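Local structure of 5-oxopent-3-ene-1,2,5-tricarboxylate decarboxylase (Exiguobacterium antarcticum B7, 6IYM) at residues F97-S102 with G176-G181; I111-H114 with T118-L121; D122-L127 with R170-D175; T157-Q162 with A243-G248. The protein is a magnesium-binding member of the fumarylacetoacetate hydrolase family, with a largely beta-sheet fold and two copies of the chain in its assembly. All coordinates share one frame; numbering follows the deposited sequence.

Interaction 1. Residues F97-S102 with G176-G181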
loop_
_atom_site.group_PDB
_atom_site.type_symbol
_atom_site.label_atom_id
_atom_site.label_comp_id
_atom_site.label_asym_id
_atom_site.label_seq_id
_atom_site.Cartn_x
_atom_site.Cartn_y
_atom_site.Cartn_z
ATOM N N PHE A 97 -8.999 -3.453 -1.996
ATOM C CA PHE A 97 -8.403 -2.089 -2.000
ATOM C C PHE A 97 -7.504 -1.953 -0.766
ATOM O O PHE A 97 -7.448 -2.902 0.060
ATOM C CB PHE A 97 -9.499 -1.024 -2.039
ATOM C CG PHE A 97 -10.556 -1.264 -1.006
ATOM C CD1 PHE A 97 -11.649 -2.058 -1.293
ATOM C CD2 PHE A 97 -10.421 -0.734 0.266
ATOM C CE1 PHE A 97 -12.612 -2.304 -0.327
ATOM C CE2 PHE A 97 -11.377 -0.991 1.233
ATOM C CZ PHE A 97 -12.469 -1.775 0.935
ATOM N N THR A 98 -6.815 -0.819 -0.613
ATOM C CA THR A 98 -5.832 -0.673 0.486
ATOM C C THR A 98 -6.077 0.598 1.292
ATOM O O THR A 98 -6.818 1.516 0.841
ATOM C CB THR A 98 -4.414 -0.721 -0.085
ATOM O OG1 THR A 98 -4.167 0.462 -0.847
ATOM C CG2 THR A 98 -4.197 -1.953 -0.924
ATOM N N LYS A 99 -5.427 0.642 2.445
ATOM C CA LYS A 99 -5.349 1.824 3.335
ATOM C C LYS A 99 -3.875 2.123 3.586
ATOM O O LYS A 99 -3.191 1.195 4.005
ATOM C CB LYS A 99 -6.041 1.530 4.663
ATOM C CG LYS A 99 -7.555 1.406 4.561
ATOM C CD LYS A 99 -8.144 0.834 5.812
ATOM C CE LYS A 99 -8.449 1.902 6.849
ATOM N NZ LYS A 99 -9.616 2.732 6.439
ATOM N N ALA A 100 -3.421 3.348 3.297
ATOM C CA ALA A 100 -2.038 3.808 3.568
ATOM C C ALA A 100 -1.730 3.542 5.033
ATOM O O ALA A 100 -2.616 3.717 5.870
ATOM C CB ALA A 100 -1.863 5.259 3.237
ATOM N N PRO A 101 -0.502 3.056 5.353
ATOM C CA PRO A 101 -0.054 2.862 6.733
ATOM C C PRO A 101 -0.039 4.159 7.566
ATOM O O PRO A 101 -0.226 4.100 8.728
ATOM C CB PRO A 101 1.396 2.381 6.581
ATOM C CG PRO A 101 1.473 1.797 5.209
ATOM C CD PRO A 101 0.519 2.634 4.382
ATOM N N SER A 102 0.145 5.304 6.917
ATOM C CA SER A 102 0.041 6.642 7.540
ATOM C C SER A 102 -1.336 6.806 8.234
ATOM O O SER A 102 -1.433 7.701 9.056
ATOM C CB SER A 102 0.275 7.702 6.504
ATOM O OG SER A 102 -0.701 7.619 5.456
ATOM N N GLY A 176 -5.637 8.941 10.569
ATOM C CA GLY A 176 -6.586 8.578 11.635
ATOM C C GLY A 176 -7.550 7.485 11.210
ATOM O O GLY A 176 -8.187 6.910 12.110
ATOM N N PHE A 177 -7.630 7.151 9.915
ATOM C CA PHE A 177 -8.723 6.305 9.368
ATOM C C PHE A 177 -8.464 4.798 9.544
ATOM O O PHE A 177 -9.226 4.005 8.927
ATOM C CB PHE A 177 -8.978 6.641 7.904
ATOM C CG PHE A 177 -9.866 7.835 7.668
ATOM C CD1 PHE A 177 -9.964 8.856 8.590
ATOM C CD2 PHE A 177 -10.559 7.949 6.480
ATOM C CE1 PHE A 177 -10.782 9.955 8.349
ATOM C CE2 PHE A 177 -11.378 9.042 6.233
ATOM C CZ PHE A 177 -11.489 10.045 7.176
ATOM N N CYS A 178 -7.459 4.361 10.316
ATOM C CA CYS A 178 -7.235 2.903 10.509
ATOM C C CYS A 178 -6.823 2.564 11.940
ATOM O O CYS A 178 -5.705 2.106 12.187
ATOM C CB CYS A 178 -6.232 2.376 9.482
ATOM S SG CYS A 178 -6.355 0.585 9.267
ATOM N N PRO A 179 -7.749 2.664 12.926
ATOM C CA PRO A 179 -7.587 2.003 14.212
ATOM C C PRO A 179 -7.218 0.540 14.014
ATOM O O PRO A 179 -7.839 -0.119 13.185
ATOM C CB PRO A 179 -8.983 2.055 14.840
ATOM C CG PRO A 179 -9.534 3.351 14.288
ATOM C CD PRO A 179 -9.015 3.407 12.866
ATOM N N PHE A 180 -6.241 0.082 14.784
ATOM C CA PHE A 180 -5.652 -1.263 14.671
ATOM C C PHE A 180 -5.259 -1.720 16.066
ATOM O O PHE A 180 -4.459 -1.050 16.694
ATOM C CB PHE A 180 -4.485 -1.197 13.688
ATOM C CG PHE A 180 -3.652 -2.447 13.564
ATOM C CD1 PHE A 180 -4.249 -3.682 13.429
ATOM C CD2 PHE A 180 -2.273 -2.362 13.384
ATOM C CE1 PHE A 180 -3.471 -4.817 13.255
ATOM C CE2 PHE A 180 -1.500 -3.496 13.169
ATOM C CZ PHE A 180 -2.094 -4.726 13.150
ATOM N N GLY A 181 -5.802 -2.840 16.529
ATOM C CA GLY A 181 -5.405 -3.435 17.815
ATOM C C GLY A 181 -6.581 -4.135 18.464
ATOM O O GLY A 181 -7.536 -4.463 17.750
HETATM O O HOH W 1 -2.875 7.842 11.400
#

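Interaction 2. Residues I111-H114 with T118-L121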
loop_
_atom_site.group_PDB
_atom_site.type_symbol
_atom_site.label_atom_id
_atom_site.label_comp_id
_atom_site.label_asym_id
_atom_site.label_seq_id
_atom_site.Cartn_x
_atom_site.Cartn_y
_atom_site.Cartn_z
ATOM N N ILE A 111 -9.464 9.564 16.209
ATOM C CA ILE A 111 -9.625 9.576 14.733
ATOM C C ILE A 111 -9.788 11.040 14.321
ATOM O O ILE A 111 -10.763 11.663 14.746
ATOM C CB ILE A 111 -10.831 8.717 14.297
ATOM C CG1 ILE A 111 -10.607 7.223 14.556
ATOM C CG2 ILE A 111 -11.194 8.968 12.851
ATOM C CD1 ILE A 111 -11.880 6.500 14.908
ATOM N N GLU A 112 -8.843 11.587 13.568
ATOM C CA GLU A 112 -8.936 12.974 13.069
ATOM C C GLU A 112 -10.242 13.093 12.276
ATOM O O GLU A 112 -10.498 12.226 11.431
ATOM C CB GLU A 112 -7.662 13.295 12.283
ATOM C CG GLU A 112 -7.646 14.661 11.643
ATOM C CD GLU A 112 -6.304 15.076 11.057
ATOM O OE1 GLU A 112 -6.211 16.236 10.614
ATOM O OE2 GLU A 112 -5.364 14.243 11.015
ATOM N N ARG A 113 -11.056 14.116 12.565
ATOM C CA ARG A 113 -12.424 14.294 11.999
ATOM C C ARG A 113 -12.391 14.749 10.528
ATOM O O ARG A 113 -13.318 14.342 9.755
ATOM C CB ARG A 113 -13.212 15.280 12.875
ATOM C CG ARG A 113 -14.436 15.901 12.211
ATOM C CD ARG A 113 -15.609 14.943 12.121
ATOM N NE ARG A 113 -16.732 15.521 11.387
ATOM C CZ ARG A 113 -16.873 15.507 10.076
ATOM N NH1 ARG A 113 -15.961 14.920 9.317
ATOM N NH2 ARG A 113 -17.936 16.070 9.515
ATOM N N HIS A 114 -11.415 15.581 10.140
ATOM C CA HIS A 114 -11.230 16.124 8.760
ATOM C C HIS A 114 -12.551 16.748 8.249
ATOM O O HIS A 114 -12.992 16.397 7.135
ATOM C CB HIS A 114 -10.714 15.021 7.800
ATOM C CG HIS A 114 -9.411 14.365 8.159
ATOM N ND1 HIS A 114 -8.183 14.847 7.729
ATOM C CD2 HIS A 114 -9.147 13.203 8.809
ATOM C CE1 HIS A 114 -7.223 14.068 8.193
ATOM N NE2 HIS A 114 -7.791 13.033 8.854
ATOM N N THR A 118 -14.596 15.850 4.630
ATOM C CA THR A 118 -15.710 14.868 4.728
ATOM C C THR A 118 -16.885 15.426 5.540
ATOM O O THR A 118 -16.619 16.040 6.601
ATOM C CB THR A 118 -15.351 13.578 5.490
ATOM O OG1 THR A 118 -13.951 13.320 5.515
ATOM C CG2 THR A 118 -16.070 12.391 4.897
ATOM N N GLN A 119 -18.118 15.162 5.094
ATOM C CA GLN A 119 -19.332 15.249 5.957
ATOM C C GLN A 119 -20.076 13.908 5.937
ATOM O O GLN A 119 -21.225 13.894 6.359
ATOM C CB GLN A 119 -20.248 16.404 5.527
ATOM C CG GLN A 119 -19.596 17.779 5.610
ATOM C CD GLN A 119 -19.278 18.217 7.017
ATOM O OE1 GLN A 119 -18.171 18.674 7.316
ATOM N NE2 GLN A 119 -20.258 18.096 7.893
ATOM N N GLN A 120 -19.446 12.827 5.452
ATOM C CA GLN A 120 -20.006 11.451 5.504
ATOM C C GLN A 120 -18.962 10.482 6.076
ATOM O O GLN A 120 -18.715 9.446 5.468
ATOM C CB GLN A 120 -20.520 11.061 4.129
ATOM C CG GLN A 120 -21.594 12.013 3.588
ATOM C CD GLN A 120 -22.271 11.413 2.386
ATOM O OE1 GLN A 120 -21.651 10.720 1.578
ATOM N NE2 GLN A 120 -23.570 11.611 2.293
ATOM N N LEU A 121 -18.370 10.818 7.213
ATOM C CA LEU A 121 -17.416 9.934 7.918
ATOM C C LEU A 121 -18.166 8.736 8.523
ATOM O O LEU A 121 -19.223 8.961 9.178
ATOM C CB LEU A 121 -16.728 10.727 9.009
ATOM C CG LEU A 121 -15.623 9.957 9.719
ATOM C CD1 LEU A 121 -14.535 9.576 8.728
ATOM C CD2 LEU A 121 -15.068 10.789 10.850
#

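Interaction 3. Residues D122-L127 with R170-D175. With MG (magnesium ion), chain C.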
loop_
_atom_site.group_PDB
_atom_site.type_symbol
_atom_site.label_atom_id
_atom_site.label_comp_id
_atom_site.label_asym_id
_atom_site.label_seq_id
_atom_site.Cartn_x
_atom_site.Cartn_y
_atom_site.Cartn_z
ATOM N N ASP A 122 -17.656 7.517 8.316
ATOM C CA ASP A 122 -18.364 6.267 8.691
ATOM C C ASP A 122 -17.372 5.288 9.293
ATOM O O ASP A 122 -16.161 5.478 9.038
ATOM C CB ASP A 122 -19.092 5.658 7.488
ATOM C CG ASP A 122 -20.300 4.793 7.823
ATOM O OD1 ASP A 122 -20.578 4.597 9.028
ATOM O OD2 ASP A 122 -20.908 4.243 6.872
ATOM N N TYR A 123 -17.898 4.312 10.057
ATOM C CA TYR A 123 -17.167 3.212 10.720
ATOM C C TYR A 123 -17.341 1.910 9.908
ATOM O O TYR A 123 -18.323 1.731 9.136
ATOM C CB TYR A 123 -17.658 3.016 12.160
ATOM C CG TYR A 123 -19.156 2.849 12.253
ATOM C CD1 TYR A 123 -19.758 1.614 12.138
ATOM C CD2 TYR A 123 -19.983 3.954 12.350
ATOM C CE1 TYR A 123 -21.137 1.475 12.176
ATOM C CE2 TYR A 123 -21.365 3.837 12.376
ATOM C CZ TYR A 123 -21.947 2.591 12.272
ATOM O OH TYR A 123 -23.313 2.486 12.256
ATOM N N GLU A 124 -16.433 0.964 10.128
ATOM C CA GLU A 124 -16.572 -0.453 9.673
ATOM C C GLU A 124 -15.709 -1.317 10.593
ATOM O O GLU A 124 -14.480 -1.227 10.499
ATOM C CB GLU A 124 -16.098 -0.671 8.231
ATOM C CG GLU A 124 -16.964 -0.029 7.161
ATOM C CD GLU A 124 -16.678 -0.437 5.712
ATOM O OE1 GLU A 124 -17.411 0.034 4.836
ATOM O OE2 GLU A 124 -15.692 -1.169 5.457
ATOM N N GLY A 125 -16.337 -2.108 11.455
ATOM C CA GLY A 125 -15.619 -3.019 12.363
ATOM C C GLY A 125 -15.239 -4.276 11.640
ATOM O O GLY A 125 -16.093 -4.787 10.875
ATOM N N GLU A 126 -14.002 -4.750 11.795
ATOM C CA GLU A 126 -13.483 -5.845 10.908
ATOM C C GLU A 126 -12.476 -6.761 11.618
ATOM O O GLU A 126 -11.642 -6.270 12.431
ATOM C CB GLU A 126 -12.860 -5.238 9.654
ATOM C CG GLU A 126 -13.812 -4.401 8.812
ATOM C CD GLU A 126 -13.423 -4.150 7.346
ATOM O OE1 GLU A 126 -12.483 -4.828 6.839
ATOM O OE2 GLU A 126 -14.116 -3.318 6.680
ATOM N N LEU A 127 -12.545 -8.056 11.306
ATOM C CA LEU A 127 -11.518 -9.051 11.692
ATOM C C LEU A 127 -10.320 -8.874 10.762
ATOM O O LEU A 127 -10.516 -8.862 9.541
ATOM C CB LEU A 127 -12.098 -10.456 11.556
ATOM C CG LEU A 127 -11.108 -11.601 11.756
ATOM C CD1 LEU A 127 -10.540 -11.581 13.159
ATOM C CD2 LEU A 127 -11.785 -12.938 11.464
ATOM N N ARG A 170 -8.278 6.790 -1.357
ATOM C CA ARG A 170 -8.151 8.116 -0.707
ATOM C C ARG A 170 -9.155 8.219 0.452
ATOM O O ARG A 170 -8.726 8.574 1.536
ATOM C CB ARG A 170 -8.339 9.276 -1.691
ATOM C CG ARG A 170 -8.184 10.630 -1.014
ATOM C CD ARG A 170 -7.763 11.785 -1.915
ATOM N NE ARG A 170 -8.122 13.033 -1.253
ATOM C CZ ARG A 170 -7.459 13.568 -0.246
ATOM N NH1 ARG A 170 -6.366 13.002 0.241
ATOM N NH2 ARG A 170 -7.898 14.686 0.292
ATOM N N GLY A 171 -10.433 7.942 0.212
ATOM C CA GLY A 171 -11.495 8.086 1.230
ATOM C C GLY A 171 -11.309 7.137 2.407
ATOM O O GLY A 171 -12.000 7.350 3.419
ATOM N N LYS A 172 -10.390 6.156 2.315
ATOM C CA LYS A 172 -10.099 5.181 3.407
ATOM C C LYS A 172 -8.730 5.446 4.041
ATOM O O LYS A 172 -8.377 4.721 4.980
ATOM C CB LYS A 172 -10.227 3.754 2.870
ATOM C CG LYS A 172 -11.670 3.388 2.551
ATOM C CD LYS A 172 -11.936 1.984 2.122
ATOM C CE LYS A 172 -13.425 1.699 1.979
ATOM N NZ LYS A 172 -14.037 1.126 3.206
ATOM N N SER A 173 -7.991 6.450 3.563
ATOM C CA SER A 173 -6.541 6.567 3.817
ATOM C C SER A 173 -6.138 7.906 4.450
ATOM O O SER A 173 -4.918 8.074 4.723
ATOM C CB SER A 173 -5.794 6.272 2.546
ATOM O OG SER A 173 -6.045 4.939 2.148
ATOM N N LEU A 174 -7.089 8.777 4.804
ATOM C CA LEU A 174 -6.790 10.037 5.544
ATOM C C LEU A 174 -6.175 9.690 6.892
ATOM O O LEU A 174 -6.593 8.663 7.451
ATOM C CB LEU A 174 -8.090 10.824 5.755
ATOM C CG LEU A 174 -8.767 11.344 4.493
ATOM C CD1 LEU A 174 -9.749 12.454 4.833
ATOM C CD2 LEU A 174 -7.752 11.853 3.482
ATOM N N ASP A 175 -5.284 10.531 7.430
ATOM C CA ASP A 175 -4.645 10.279 8.740
ATOM C C ASP A 175 -5.764 10.006 9.778
ATOM O O ASP A 175 -6.733 10.771 9.832
ATOM C CB ASP A 175 -3.711 11.422 9.153
ATOM C CG ASP A 175 -2.523 11.669 8.205
ATOM O OD1 ASP A 175 -2.313 10.880 7.243
ATOM O OD2 ASP A 175 -1.832 12.667 8.403
HETATM MG MG MG C . -14.135 -2.346 4.957
#

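Interaction 4. Residues T157-Q162 with A243-G248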
loop_
_atom_site.group_PDB
_atom_site.type_symbol
_atom_site.label_atom_id
_atom_site.label_comp_id
_atom_site.label_asym_id
_atom_site.label_seq_id
_atom_site.Cartn_x
_atom_site.Cartn_y
_atom_site.Cartn_z
ATOM N N THR A 157 -13.989 5.398 6.969
ATOM C CA THR A 157 -14.276 5.695 5.553
ATOM C C THR A 157 -14.999 7.044 5.421
ATOM O O THR A 157 -15.956 7.288 6.177
ATOM C CB THR A 157 -15.157 4.598 4.941
ATOM O OG1 THR A 157 -14.586 3.298 5.076
ATOM C CG2 THR A 157 -15.461 4.867 3.482
ATOM N N ALA A 158 -14.585 7.857 4.444
ATOM C CA ALA A 158 -15.289 9.069 3.984
ATOM C C ALA A 158 -16.148 8.656 2.795
ATOM O O ALA A 158 -15.616 8.543 1.691
ATOM C CB ALA A 158 -14.288 10.140 3.599
ATOM N N ARG A 159 -17.434 8.430 3.014
ATOM C CA ARG A 159 -18.366 7.906 1.976
ATOM C C ARG A 159 -18.422 8.852 0.760
ATOM O O ARG A 159 -18.612 8.339 -0.375
ATOM C CB ARG A 159 -19.748 7.678 2.590
ATOM C CG ARG A 159 -19.756 6.679 3.736
ATOM C CD ARG A 159 -19.379 5.295 3.264
ATOM N NE ARG A 159 -19.397 4.316 4.342
ATOM C CZ ARG A 159 -18.954 3.055 4.244
ATOM N NH1 ARG A 159 -18.450 2.609 3.106
ATOM N NH2 ARG A 159 -19.021 2.244 5.289
ATOM N N ASP A 160 -18.217 10.156 0.953
ATOM C CA ASP A 160 -18.295 11.168 -0.136
ATOM C C ASP A 160 -16.975 11.132 -0.942
ATOM O O ASP A 160 -17.037 11.199 -2.183
ATOM C CB ASP A 160 -18.721 12.547 0.408
ATOM C CG ASP A 160 -18.008 12.980 1.675
ATOM O OD1 ASP A 160 -17.086 12.240 2.131
ATOM O OD2 ASP A 160 -18.324 14.072 2.176
ATOM N N LEU A 161 -15.831 10.939 -0.288
ATOM C CA LEU A 161 -14.509 10.844 -0.964
ATOM C C LEU A 161 -14.444 9.545 -1.785
ATOM O O LEU A 161 -13.768 9.525 -2.867
ATOM C CB LEU A 161 -13.401 10.923 0.092
ATOM C CG LEU A 161 -13.034 12.323 0.563
ATOM C CD1 LEU A 161 -14.259 13.121 0.931
ATOM C CD2 LEU A 161 -12.077 12.260 1.734
ATOM N N GLN A 162 -15.148 8.500 -1.332
ATOM C CA GLN A 162 -15.240 7.202 -2.052
ATOM C C GLN A 162 -15.775 7.431 -3.469
ATOM O O GLN A 162 -15.253 6.826 -4.408
ATOM C CB GLN A 162 -16.164 6.218 -1.338
ATOM C CG GLN A 162 -15.465 5.183 -0.484
ATOM C CD GLN A 162 -16.476 4.189 0.051
ATOM O OE1 GLN A 162 -17.419 4.543 0.754
ATOM N NE2 GLN A 162 -16.319 2.931 -0.319
ATOM N N ALA A 243 -23.304 -5.929 8.519
ATOM C CA ALA A 243 -24.369 -4.915 8.311
ATOM C C ALA A 243 -24.300 -3.901 9.447
ATOM O O ALA A 243 -23.778 -4.292 10.540
ATOM C CB ALA A 243 -25.732 -5.582 8.270
ATOM N N GLY A 244 -24.816 -2.684 9.230
ATOM C CA GLY A 244 -25.056 -1.685 10.295
ATOM C C GLY A 244 -24.212 -0.435 10.159
ATOM O O GLY A 244 -24.255 0.443 11.057
ATOM N N VAL A 245 -23.460 -0.360 9.071
ATOM C CA VAL A 245 -22.626 0.808 8.664
ATOM C C VAL A 245 -23.494 2.079 8.632
ATOM O O VAL A 245 -24.655 2.011 8.199
ATOM C CB VAL A 245 -21.969 0.425 7.319
ATOM C CG1 VAL A 245 -22.035 1.495 6.251
ATOM C CG2 VAL A 245 -20.555 -0.080 7.543
ATOM N N GLY A 246 -22.973 3.207 9.119
ATOM C CA GLY A 246 -23.749 4.455 9.234
ATOM C C GLY A 246 -24.421 4.818 7.913
ATOM O O GLY A 246 -25.571 5.297 7.923
ATOM N N HIS A 247 -23.716 4.594 6.806
ATOM C CA HIS A 247 -24.173 4.894 5.424
ATOM C C HIS A 247 -25.405 4.056 5.054
ATOM O O HIS A 247 -26.164 4.500 4.185
ATOM C CB HIS A 247 -23.037 4.621 4.441
ATOM C CG HIS A 247 -23.228 5.229 3.096
ATOM N ND1 HIS A 247 -23.385 6.594 2.925
ATOM C CD2 HIS A 247 -23.235 4.676 1.866
ATOM C CE1 HIS A 247 -23.507 6.850 1.642
ATOM N NE2 HIS A 247 -23.419 5.693 0.971
ATOM N N GLY A 248 -25.589 2.878 5.662
ATOM C CA GLY A 248 -26.604 1.898 5.227
ATOM C C GLY A 248 -27.866 2.011 6.058
ATOM O O GLY A 248 -28.800 1.218 5.829
#

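Interaction 1. Residues F97-S102 with G176-G181
Lys99 reaches from the end of strand 96-99 to the carbonyl that leads into strand 178-186, and its NZ donates a hydrogen bond to Phe177 O at 2.8 Å. The C=O...N angle is 143° and the nitrogen stands 37° out of the carbonyl plane, so the donor meets the oxygen from above rather than along a lone pair. Behind the ammonium, CE of Lys99 lies alongside the thiol of Cys178, 3.5 Å from its SG. The lysine chain is folded to allow this: after a straight step at chi2 it bends at chi3 (87°) and again at chi4, which turns NZ onto the carbonyl while the methylenes rest beside the sulfur. Cys178 points its CB toward the lysine, and its SG, anti to its own backbone N, comes to lie beside CE and CD of Lys99.

A second, looser link runs through one water, which donates to Ser102 O at 2.8 Å and accepts from Gly176 N at 3.1 Å. Farther out, NZ of Lys99 also forms a salt bridge with Asp155, one of the magnesium ligands, and a hydrogen bond to Lys172 O. Next to Lys99 in the strand, the hydroxyl of Thr98 is hydrogen-bonded to that of Thr98 of the second subunit.

The side chain of Lys99 lies about 7 Å from the magnesium ion. Its buried ammonium is held by three acceptors, Phe177 O, Lys172 O and Asp155 OD1, a number that matches its three N-H groups and fixes its rotation.

Interaction 2. Residues I111-H114 with T118-L121
The short connection between strand 111-112 and strand 121-131 folds back on itself where Arg113 and His114 meet Thr118. Its backbone evidence is the bond from Thr118 N to His114 O, 3.0 Å long with an N-H...O angle of 145°. His114 makes the bend with positive phi and psi, while its imidazole turns elsewhere and gives NE2 to Asp175 O. Across the turn Arg113 binds Thr118 through both terminal nitrogens: NH1 lies 3.0 Å and NH2 3.2 Å from the single atom Thr118 O. Both come from the same face of that carbonyl, NH1 well above its plane and NH2 less tilted, and the oxygen sits end-on at the guanidinium edge. The grip depends on the bend at chi2 of Arg113 (76°), which turns the guanidinium so that its NH1/NH2 edge meets Thr118 O. CD2 of Leu121 packs 4.1 Å from Arg113 O. One main-chain oxygen thus holds two charged N-H groups, which fixes the arginine's rotation in a largely buried place. A main-chain bond from residue i+4 back to the carbonyl of residue i, as between Thr118 and His114, is the mark of an alpha-turn.

Interaction 3. Residues D122-L127 with R170-D175
The carboxylate of Glu124 has Lys172 NZ above its plane but displaced toward OE2, while the magnesium ion lies in that plane, bound to OE2; this is part of the metal site of the fumarylacetoacetate hydrolase fold. Beside it, the Tyr123 ring carries Asp122 OD1 on one face, 3.4 Å above the plane and toward the rim. The same OD1 accepts from Tyr123 N, which meets that carboxylate from above its plane.

Glu124 OE2 and Glu126 OE2 each bind the metal at 2.0 Å, and Asp155 from strand 147-158 supplies the third carboxylate. The two oxygens OE2 of Glu124 and Glu126 are only 2.9 Å apart, an approach that the shared cation makes tolerable. Both CB atoms point toward the 170-175 side and both chains are extended beyond CG, which brings the two carboxylates to one ion.

Lys172 comes from the loop 170-175 and crosses Glu124 at about a right angle. Its bridge to Glu124 OE1 is long, and the stronger partners lie elsewhere: Asp155 for the lysine, Arg159 for Glu124 OE1. The ammonium would nevertheless be expected to temper the negative charge around the metal. A bend at chi4 (-93°) leaves Lys172 NZ 3.6 Å from Glu124 OE2 and 3.9 Å from the magnesium ion.

Interaction 4. Residues T157-Q162 with A243-G248
Arg159 and His247 face each other with their CA atoms 7.4 Å apart, the first where strand 147-158 gives way to helix 159-164, the second in a 3-10 turn whose Gly248 N bonds to Val245 O. Both point CB toward the opposite segment. The arginine lays its aliphatic part over the imidazole: CG is 4.0 Å from the centroid of the His247 ring and 28° off its normal, a CH-pi contact. Farther along, NE of Arg159 passes 3.7 Å from CB of His247, and the guanidinium plane is turned 23° from that of the ring. The end of the chain reaches Val245, where NH2 of Arg159 approaches CG1 at 3.3 Å, obliquely to the guanidinium.

The bend of Arg159 at chi2 (-65°) places the guanidinium beside Val245 and within reach of Gln162. There NH1 donates to Gln162 OE1 at 3.2 Å, and Thr157 CB sits over the centre of one guanidinium face. Its remaining nitrogens serve strand 121-131: NH2 forms a salt bridge with Glu124, a magnesium ligand, and NE one with Asp122. That same Asp122 accepts from His247 N, and His247 ND1 is bonded to Tyr254 OH.

The contact across the segments is thus van der Waals and CH-pi packing, with the guanidinium also resting on carbon, whereas the arginine's polar partners lie beside it. The packing of Val245 and His247 probably limits how the side chain can move, while its bonds to Glu124 and Asp122, outside the two segments, set its rotation. Arg159 is consequently a second-shell group, probably steadying Glu124 and tempering its charge.

In the fold
Interactions 1, 2 and 3 are buried contacts; interaction 4 is partly exposed through His247. Interactions 1 and 3 lie deepest, near the magnesium ion: Lys99 bonds to the main chain of Lys172, and both lysines pair with Asp155. Strands 121-131 and 147-158, neighbours in one sheet, carry segments of interactions 3 and 4, and Arg159 joins Glu124. Interaction 2 is buried although its centre is about 19 Å from that of the chain; Gln120 O links it to Arg159 N, and the ring of Phe177 to interaction 1. The chemistry differs: ammonium to carbonyl in interaction 1, guanidinium to carbonyl in 2, metal carboxylates and a long salt bridge in 3, CH-pi and guanidinium packing in 4.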